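Local coordinates for phage-related conserved hypothetical protein, BB2244 (PDB 2BDV) that is of unknown function but belongs to the SOS response associated peptidase (SRAP) family, whose members are linked to the handling of DNA damage, at residues E12-I17 against L96-G101; A174-D179 against K188-A193. All coordinates share one frame; numbering follows the deposited sequence.

Contact 1. Residues E12-I17 against L96-G101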
ATOM      1  N   GLU A  12      17.289  -4.320   0.442  1.00 29.23           N
ATOM      2  CA  GLU A  12      17.799  -5.011  -0.735  1.00 30.89           C
ATOM      3  C   GLU A  12      16.940  -6.222  -1.087  1.00 29.27           C
ATOM      4  O   GLU A  12      16.918  -6.644  -2.237  1.00 30.43           O
ATOM      5  CB  GLU A  12      19.256  -5.457  -0.556  1.00 33.52           C
ATOM      6  CG  GLU A  12      19.476  -6.552   0.467  1.00 38.85           C
ATOM      7  CD  GLU A  12      19.848  -5.999   1.822  1.00 42.93           C
ATOM      8  OE1 GLU A  12      20.189  -6.802   2.724  1.00 46.20           O
ATOM      9  OE2 GLU A  12      19.800  -4.758   1.983  1.00 45.06           O
ATOM     10  N   ASP A  13      16.234  -6.782  -0.106  1.00 27.25           N
ATOM     11  CA  ASP A  13      15.376  -7.929  -0.384  1.00 26.44           C
ATOM     12  C   ASP A  13      14.168  -7.523  -1.240  1.00 24.74           C
ATOM     13  O   ASP A  13      13.733  -8.294  -2.095  1.00 22.75           O
ATOM     14  CB  ASP A  13      14.892  -8.588   0.915  1.00 30.35           C
ATOM     15  CG  ASP A  13      15.997  -9.352   1.642  1.00 32.72           C
ATOM     16  OD1 ASP A  13      15.722  -9.869   2.742  1.00 36.05           O
ATOM     17  OD2 ASP A  13      17.132  -9.439   1.125  1.00 33.58           O
ATOM     18  N   TYR A  14      13.633  -6.320  -1.020  1.00 22.89           N
ATOM     19  CA  TYR A  14      12.483  -5.843  -1.789  1.00 20.26           C
ATOM     20  C   TYR A  14      12.862  -5.657  -3.251  1.00 20.14           C
ATOM     21  O   TYR A  14      12.118  -6.034  -4.149  1.00 19.43           O
ATOM     22  CB  TYR A  14      11.950  -4.512  -1.241  1.00 20.96           C
ATOM     23  CG  TYR A  14      11.392  -4.593   0.168  1.00 21.47           C
ATOM     24  CD1 TYR A  14      10.611  -5.670   0.562  1.00 17.65           C
ATOM     25  CD2 TYR A  14      11.660  -3.598   1.104  1.00 20.95           C
ATOM     26  CE1 TYR A  14      10.113  -5.772   1.855  1.00 23.90           C
ATOM     27  CE2 TYR A  14      11.166  -3.682   2.405  1.00 24.26           C
ATOM     28  CZ  TYR A  14      10.393  -4.778   2.773  1.00 25.17           C
ATOM     29  OH  TYR A  14       9.928  -4.893   4.060  1.00 27.79           O
ATOM     30  N   VAL A  15      14.024  -5.063  -3.484  1.00 21.44           N
ATOM     31  CA  VAL A  15      14.502  -4.833  -4.840  1.00 21.41           C
ATOM     32  C   VAL A  15      14.766  -6.158  -5.552  1.00 23.39           C
ATOM     33  O   VAL A  15      14.417  -6.321  -6.716  1.00 23.01           O
ATOM     34  CB  VAL A  15      15.803  -4.011  -4.824  1.00 22.17           C
ATOM     35  CG1 VAL A  15      16.435  -3.994  -6.214  1.00 21.49           C
ATOM     36  CG2 VAL A  15      15.508  -2.596  -4.355  1.00 19.30           C
ATOM     37  N   GLU A  16      15.393  -7.092  -4.843  1.00 24.22           N
ATOM     38  CA  GLU A  16      15.717  -8.404  -5.395  1.00 27.83           C
ATOM     39  C   GLU A  16      14.463  -9.119  -5.906  1.00 28.16           C
ATOM     40  O   GLU A  16      14.506  -9.804  -6.926  1.00 28.74           O
ATOM     41  CB  GLU A  16      16.429  -9.249  -4.326  1.00 28.99           C
ATOM     42  CG  GLU A  16      16.720 -10.707  -4.701  1.00 35.75           C
ATOM     43  CD  GLU A  16      17.702 -10.875  -5.859  1.00 39.40           C
ATOM     44  OE1 GLU A  16      17.978 -12.036  -6.230  1.00 39.52           O
ATOM     45  OE2 GLU A  16      18.199  -9.860  -6.398  1.00 44.05           O
ATOM     46  N   ILE A  17      13.345  -8.945  -5.211  1.00 27.75           N
ATOM     47  CA  ILE A  17      12.103  -9.581  -5.624  1.00 27.61           C
ATOM     48  C   ILE A  17      11.471  -8.888  -6.828  1.00 27.77           C
ATOM     49  O   ILE A  17      10.996  -9.550  -7.754  1.00 29.52           O
ATOM     50  CB  ILE A  17      11.086  -9.613  -4.471  1.00 28.79           C
ATOM     51  CG1 ILE A  17      11.617 -10.512  -3.356  1.00 29.70           C
ATOM     52  CG2 ILE A  17       9.733 -10.095  -4.977  1.00 29.31           C
ATOM     53  CD1 ILE A  17      10.681 -10.676  -2.196  1.00 32.08           C
ATOM     54  N   LEU A  96       4.909   1.054  -6.192  1.00 16.71           N
ATOM     55  CA  LEU A  96       4.747  -0.158  -5.420  1.00 17.13           C
ATOM     56  C   LEU A  96       5.218   0.152  -4.004  1.00 16.20           C
ATOM     57  O   LEU A  96       6.166   0.913  -3.810  1.00 13.36           O
ATOM     58  CB  LEU A  96       5.583  -1.297  -6.013  1.00 14.84           C
ATOM     59  CG  LEU A  96       5.160  -1.710  -7.421  1.00 16.35           C
ATOM     60  CD1 LEU A  96       6.273  -2.459  -8.121  1.00 15.23           C
ATOM     61  CD2 LEU A  96       3.894  -2.564  -7.325  1.00 16.26           C
ATOM     62  N   VAL A  97       4.528  -0.417  -3.021  1.00 16.21           N
ATOM     63  CA  VAL A  97       4.888  -0.244  -1.623  1.00 14.72           C
ATOM     64  C   VAL A  97       5.191  -1.621  -1.054  1.00 16.59           C
ATOM     65  O   VAL A  97       4.277  -2.420  -0.813  1.00 18.22           O
ATOM     66  CB  VAL A  97       3.740   0.361  -0.788  1.00 14.15           C
ATOM     67  CG1 VAL A  97       4.178   0.470   0.666  1.00 11.57           C
ATOM     68  CG2 VAL A  97       3.357   1.735  -1.321  1.00 11.50           C
ATOM     69  N   PRO A  98       6.476  -1.926  -0.839  1.00 17.64           N
ATOM     70  CA  PRO A  98       6.851  -3.230  -0.292  1.00 17.57           C
ATOM     71  C   PRO A  98       6.394  -3.387   1.160  1.00 19.14           C
ATOM     72  O   PRO A  98       6.339  -2.410   1.913  1.00 17.37           O
ATOM     73  CB  PRO A  98       8.367  -3.234  -0.442  1.00 16.90           C
ATOM     74  CG  PRO A  98       8.719  -1.801  -0.322  1.00 17.57           C
ATOM     75  CD  PRO A  98       7.671  -1.131  -1.157  1.00 17.40           C
ATOM     76  N   ALA A  99       6.065  -4.624   1.536  1.00 19.94           N
ATOM     77  CA  ALA A  99       5.601  -4.933   2.882  1.00 18.93           C
ATOM     78  C   ALA A  99       5.675  -6.421   3.228  1.00 20.10           C
ATOM     79  O   ALA A  99       5.387  -7.292   2.401  1.00 18.18           O
ATOM     80  CB  ALA A  99       4.169  -4.443   3.055  1.00 18.80           C
ATOM     81  N   ASP A 100       6.050  -6.702   4.467  1.00 21.21           N
ATOM     82  CA  ASP A 100       6.138  -8.073   4.937  1.00 23.19           C
ATOM     83  C   ASP A 100       4.740  -8.522   5.361  1.00 21.76           C
ATOM     84  O   ASP A 100       4.451  -9.718   5.444  1.00 22.90           O
ATOM     85  CB  ASP A 100       7.138  -8.128   6.092  1.00 24.08           C
ATOM     86  CG  ASP A 100       8.551  -7.801   5.634  1.00 28.00           C
ATOM     87  OD1 ASP A 100       9.246  -8.720   5.162  1.00 30.46           O
ATOM     88  OD2 ASP A 100       8.962  -6.624   5.712  1.00 29.37           O
ATOM     89  N   GLY A 101       3.876  -7.539   5.601  1.00 21.27           N
ATOM     90  CA  GLY A 101       2.503  -7.804   6.009  1.00 20.98           C
ATOM     91  C   GLY A 101       1.759  -6.535   6.417  1.00 20.89           C
ATOM     92  O   GLY A 101       2.298  -5.429   6.322  1.00 17.74           O
TER
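Y14 lays one face of its phenol ring over the pyrrolidine of P98, the proline edge formed by CB and CG crossing the ring at about a right angle. P98 CB sits 3.5 Å from the centroid of the Y14 ring and 17° off the normal, a CH-pi contact displaced toward the rim on the side of Y14 CG, which P98 CB approaches to 3.4 Å. P98 CG lies farther over, 3.7 Å from Y14 CD2. The ring reaches the strand because CG of Y14 stands anti to the carbonyl carbon (chi1 -64°), and the CA atoms of Y14 and P98 are 6.4 Å apart.

At the far end of the same ring the interaction is polar. Y14 OH donates to D100 OD2 over 2.6 Å, with the carboxylate oxygen close to the plane of the phenol. The hydroxyl meets OD2 on its syn side but 35° out of the carboxylate plane, and the two flat groups are turned well out of each other's plane. OD2 also accepts from the backbone N of K8, while D100 OD1 is bonded to S9 OG, so both carboxylate oxygens are held and the rotation of the acid is restrained. M45, Q7 and P126 also pack against Y14, leaving the aromatic ring buried with its hydroxyl satisfied.

The phenol is thus held over one face by proline and at its hydroxyl by carboxylate. Between these segments Y14 alone joins the helix to strand 94-99 of the mixed sheet, just where the chain turns a corner into the strand of another sheet; I17 and V15 add contacts to P126 and M45, and together they seat helix 11-18 in the alpha-beta SRAP fold.

Contact 2. Residues A174-D179 against K188-A193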
ATOM      1  N   ALA A 174       4.000  -6.819 -11.114  1.00 21.67           N
ATOM      2  CA  ALA A 174       4.460  -5.662 -10.368  1.00 21.89           C
ATOM      3  C   ALA A 174       5.400  -4.832 -11.239  1.00 20.95           C
ATOM      4  O   ALA A 174       5.350  -3.601 -11.218  1.00 19.21           O
ATOM      5  CB  ALA A 174       5.173  -6.116  -9.101  1.00 19.03           C
ATOM      6  N   ARG A 175       6.265  -5.506 -11.993  1.00 20.22           N
ATOM      7  CA  ARG A 175       7.196  -4.815 -12.878  1.00 21.36           C
ATOM      8  C   ARG A 175       6.420  -4.099 -13.963  1.00 19.45           C
ATOM      9  O   ARG A 175       6.726  -2.965 -14.303  1.00 18.69           O
ATOM     10  CB  ARG A 175       8.166  -5.797 -13.542  1.00 22.71           C
ATOM     11  CG  ARG A 175       9.119  -6.455 -12.583  1.00 26.90           C
ATOM     12  CD  ARG A 175       9.854  -7.627 -13.210  1.00 27.82           C
ATOM     13  NE  ARG A 175      10.314  -8.501 -12.137  1.00 34.22           N
ATOM     14  CZ  ARG A 175      10.112  -9.810 -12.093  1.00 33.62           C
ATOM     15  NH1 ARG A 175       9.462 -10.418 -13.079  1.00 33.18           N
ATOM     16  NH2 ARG A 175      10.530 -10.499 -11.040  1.00 36.80           N
ATOM     17  N   GLU A 176       5.415  -4.764 -14.516  1.00 20.27           N
ATOM     18  CA  GLU A 176       4.627  -4.136 -15.565  1.00 22.13           C
ATOM     19  C   GLU A 176       3.920  -2.906 -15.008  1.00 21.29           C
ATOM     20  O   GLU A 176       3.854  -1.881 -15.671  1.00 21.78           O
ATOM     21  CB  GLU A 176       3.603  -5.113 -16.113  1.00 24.54           C
ATOM     22  CG  GLU A 176       3.466  -5.071 -17.615  1.00 28.10           C
ATOM     23  CD  GLU A 176       2.439  -6.068 -18.090  1.00 30.43           C
ATOM     24  OE1 GLU A 176       2.305  -7.115 -17.422  1.00 32.85           O
ATOM     25  OE2 GLU A 176       1.775  -5.818 -19.118  1.00 33.64           O
ATOM     26  N   TRP A 177       3.406  -3.010 -13.784  1.00 20.07           N
ATOM     27  CA  TRP A 177       2.715  -1.893 -13.156  1.00 20.68           C
ATOM     28  C   TRP A 177       3.587  -0.636 -13.045  1.00 20.82           C
ATOM     29  O   TRP A 177       3.141   0.451 -13.394  1.00 19.53           O
ATOM     30  CB  TRP A 177       2.198  -2.319 -11.772  1.00 21.96           C
ATOM     31  CG  TRP A 177       1.583  -1.214 -10.933  1.00 18.90           C
ATOM     32  CD1 TRP A 177       2.170  -0.558  -9.882  1.00 19.83           C
ATOM     33  CD2 TRP A 177       0.255  -0.686 -11.040  1.00 19.18           C
ATOM     34  NE1 TRP A 177       1.287   0.338  -9.324  1.00 18.56           N
ATOM     35  CE2 TRP A 177       0.107   0.285 -10.018  1.00 19.66           C
ATOM     36  CE3 TRP A 177      -0.826  -0.935 -11.899  1.00 17.24           C
ATOM     37  CZ2 TRP A 177      -1.083   1.003  -9.831  1.00 17.19           C
ATOM     38  CZ3 TRP A 177      -2.007  -0.222 -11.712  1.00 16.55           C
ATOM     39  CH2 TRP A 177      -2.123   0.738 -10.685  1.00 16.35           C
ATOM     40  N   VAL A 178       4.832  -0.781 -12.591  1.00 21.71           N
ATOM     41  CA  VAL A 178       5.718   0.377 -12.432  1.00 23.49           C
ATOM     42  C   VAL A 178       6.358   0.887 -13.742  1.00 23.49           C
ATOM     43  O   VAL A 178       6.910   1.989 -13.779  1.00 23.92           O
ATOM     44  CB  VAL A 178       6.845   0.078 -11.392  1.00 25.71           C
ATOM     45  CG1 VAL A 178       7.735  -1.066 -11.890  1.00 27.47           C
ATOM     46  CG2 VAL A 178       7.701   1.322 -11.164  1.00 28.67           C
ATOM     47  N   ASP A 179       6.266   0.088 -14.806  1.00 23.03           N
ATOM     48  CA  ASP A 179       6.822   0.410 -16.131  1.00 23.04           C
ATOM     49  C   ASP A 179       6.034   1.549 -16.789  1.00 24.83           C
ATOM     50  O   ASP A 179       4.897   1.361 -17.231  1.00 25.74           O
ATOM     51  CB  ASP A 179       6.783  -0.848 -17.021  1.00 23.79           C
ATOM     52  CG  ASP A 179       7.618  -0.715 -18.303  1.00 25.77           C
ATOM     53  OD1 ASP A 179       8.012  -1.769 -18.856  1.00 26.49           O
ATOM     54  OD2 ASP A 179       7.865   0.418 -18.766  1.00 24.36           O
ATOM     55  N   LYS A 188      -5.027  -1.017 -15.479  1.00 24.09           N
ATOM     56  CA  LYS A 188      -6.284  -1.365 -14.843  1.00 24.09           C
ATOM     57  C   LYS A 188      -6.492  -2.879 -14.777  1.00 24.74           C
ATOM     58  O   LYS A 188      -6.956  -3.393 -13.763  1.00 25.72           O
ATOM     59  CB  LYS A 188      -7.432  -0.665 -15.568  1.00 23.59           C
ATOM     60  CG  LYS A 188      -7.458   0.829 -15.281  1.00 25.69           C
ATOM     61  CD  LYS A 188      -8.345   1.573 -16.249  1.00 26.92           C
ATOM     62  CE  LYS A 188      -8.323   3.062 -15.977  1.00 29.08           C
ATOM     63  NZ  LYS A 188      -8.945   3.812 -17.110  1.00 32.55           N
ATOM     64  N   GLU A 189      -6.138  -3.593 -15.841  1.00 25.83           N
ATOM     65  CA  GLU A 189      -6.280  -5.047 -15.855  1.00 29.29           C
ATOM     66  C   GLU A 189      -5.425  -5.700 -14.765  1.00 29.01           C
ATOM     67  O   GLU A 189      -5.902  -6.545 -14.004  1.00 27.78           O
ATOM     68  CB  GLU A 189      -5.868  -5.617 -17.220  1.00 31.26           C
ATOM     69  CG  GLU A 189      -6.875  -5.393 -18.349  1.00 34.03           C
ATOM     70  CD  GLU A 189      -6.368  -5.899 -19.690  1.00 36.01           C
ATOM     71  OE1 GLU A 189      -7.165  -5.953 -20.658  1.00 35.68           O
ATOM     72  OE2 GLU A 189      -5.163  -6.235 -19.778  1.00 37.25           O
ATOM     73  N   ILE A 190      -4.157  -5.301 -14.702  1.00 29.86           N
ATOM     74  CA  ILE A 190      -3.217  -5.836 -13.720  1.00 29.57           C
ATOM     75  C   ILE A 190      -3.773  -5.719 -12.303  1.00 29.95           C
ATOM     76  O   ILE A 190      -3.661  -6.640 -11.500  1.00 28.84           O
ATOM     77  CB  ILE A 190      -1.868  -5.084 -13.788  1.00 28.77           C
ATOM     78  CG1 ILE A 190      -1.199  -5.339 -15.140  1.00 27.05           C
ATOM     79  CG2 ILE A 190      -0.944  -5.544 -12.662  1.00 30.87           C
ATOM     80  CD1 ILE A 190       0.137  -4.650 -15.304  1.00 24.25           C
ATOM     81  N   LEU A 191      -4.383  -4.579 -12.023  1.00 29.93           N
ATOM     82  CA  LEU A 191      -4.932  -4.299 -10.715  1.00 32.05           C
ATOM     83  C   LEU A 191      -5.853  -5.366 -10.143  1.00 33.79           C
ATOM     84  O   LEU A 191      -5.932  -5.520  -8.926  1.00 36.11           O
ATOM     85  CB  LEU A 191      -5.650  -2.960 -10.749  1.00 30.21           C
ATOM     86  CG  LEU A 191      -5.242  -1.989  -9.647  1.00 30.98           C
ATOM     87  CD1 LEU A 191      -3.743  -2.064  -9.356  1.00 30.42           C
ATOM     88  CD2 LEU A 191      -5.646  -0.602 -10.079  1.00 29.35           C
ATOM     89  N   ARG A 192      -6.551  -6.104 -10.998  1.00 35.06           N
ATOM     90  CA  ARG A 192      -7.443  -7.142 -10.495  1.00 34.92           C
ATOM     91  C   ARG A 192      -6.806  -8.524 -10.453  1.00 33.68           C
ATOM     92  O   ARG A 192      -7.486  -9.522 -10.209  1.00 33.37           O
ATOM     93  CB  ARG A 192      -8.737  -7.195 -11.308  1.00 37.91           C
ATOM     94  CG  ARG A 192      -8.559  -7.160 -12.807  1.00 43.25           C
ATOM     95  CD  ARG A 192      -9.908  -7.305 -13.488  1.00 46.02           C
ATOM     96  NE  ARG A 192     -10.965  -6.558 -12.798  1.00 49.00           N
ATOM     97  CZ  ARG A 192     -10.962  -5.240 -12.608  1.00 50.95           C
ATOM     98  NH1 ARG A 192      -9.948  -4.508 -13.053  1.00 51.56           N
ATOM     99  NH2 ARG A 192     -11.983  -4.652 -11.985  1.00 50.41           N
ATOM    100  N   ALA A 193      -5.500  -8.580 -10.682  1.00 31.58           N
ATOM    101  CA  ALA A 193      -4.786  -9.847 -10.646  1.00 30.20           C
ATOM    102  C   ALA A 193      -4.041  -9.963  -9.321  1.00 29.74           C
ATOM    103  O   ALA A 193      -2.978 -10.569  -9.248  1.00 30.54           O
ATOM    104  CB  ALA A 193      -3.808  -9.936 -11.807  1.00 29.82           C
TER
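L191 and W177 make the tight part of this contact, the leucine setting both methyl groups against the six-membered ring of the indole. L191 CD1 lies over the face, 3.8 Å from the centroid of the six-membered ring of W177 and 28° off its normal, a CH-pi contact. It comes within 3.5 Å of both W177 CZ3 and CH2, while L191 CD2 follows at 3.8 Å from W177 CH2. With CG anti to the backbone N (chi1 174°), the indole swings out to the leucine, and its NE1 is bonded to the carbonyl O of I95, which restrains the ring's tilt. A130 of strand 126-133 touches both side chains and continues the buried patch.

Nearer the solvent margin the buried I190 meets the partly exposed E176 through one methyl group. I190 CD1, at the end of an extended branch (chi2 -180°), rests 3.6 Å from E176 CB and 4.0 Å from the backbone N of W177, and the rest of the glutamate passes it more loosely. The carboxylate of E176 turns to a salt bridge with R186, which also pairs with E189, so one arginine lies between two acids whose OE2 atoms are 7.0 Å apart.

No hydrogen bond spans the two segments. Apolar on its inner side and ionic along its outer margin, this is the interface of an antiparallel helical hairpin, helices 171-178 and 184-191, packed on the mixed sheet.

From the N terminus the chain passes through helix 11-18 and runs on through the strands of the first half before strand 94-99 returns to it, so contact 1 closes a long loop of 78 intervening residues. Contact 2 opens only after that loop is complete and closes a short one of eight residues between successive helices; the two are in series and neither nests nor crosses. Their centres lie 16 Å apart, yet they touch: L96 bears on A174, W177 and V178, and the carbonyl of I17 lies near the guanidinium of R175. Strand 94-99 thus meets both helix 11-18 and helix 171-178, alongside strand 126-133, and contact 2 joins helix 184-191 to helix 171-178.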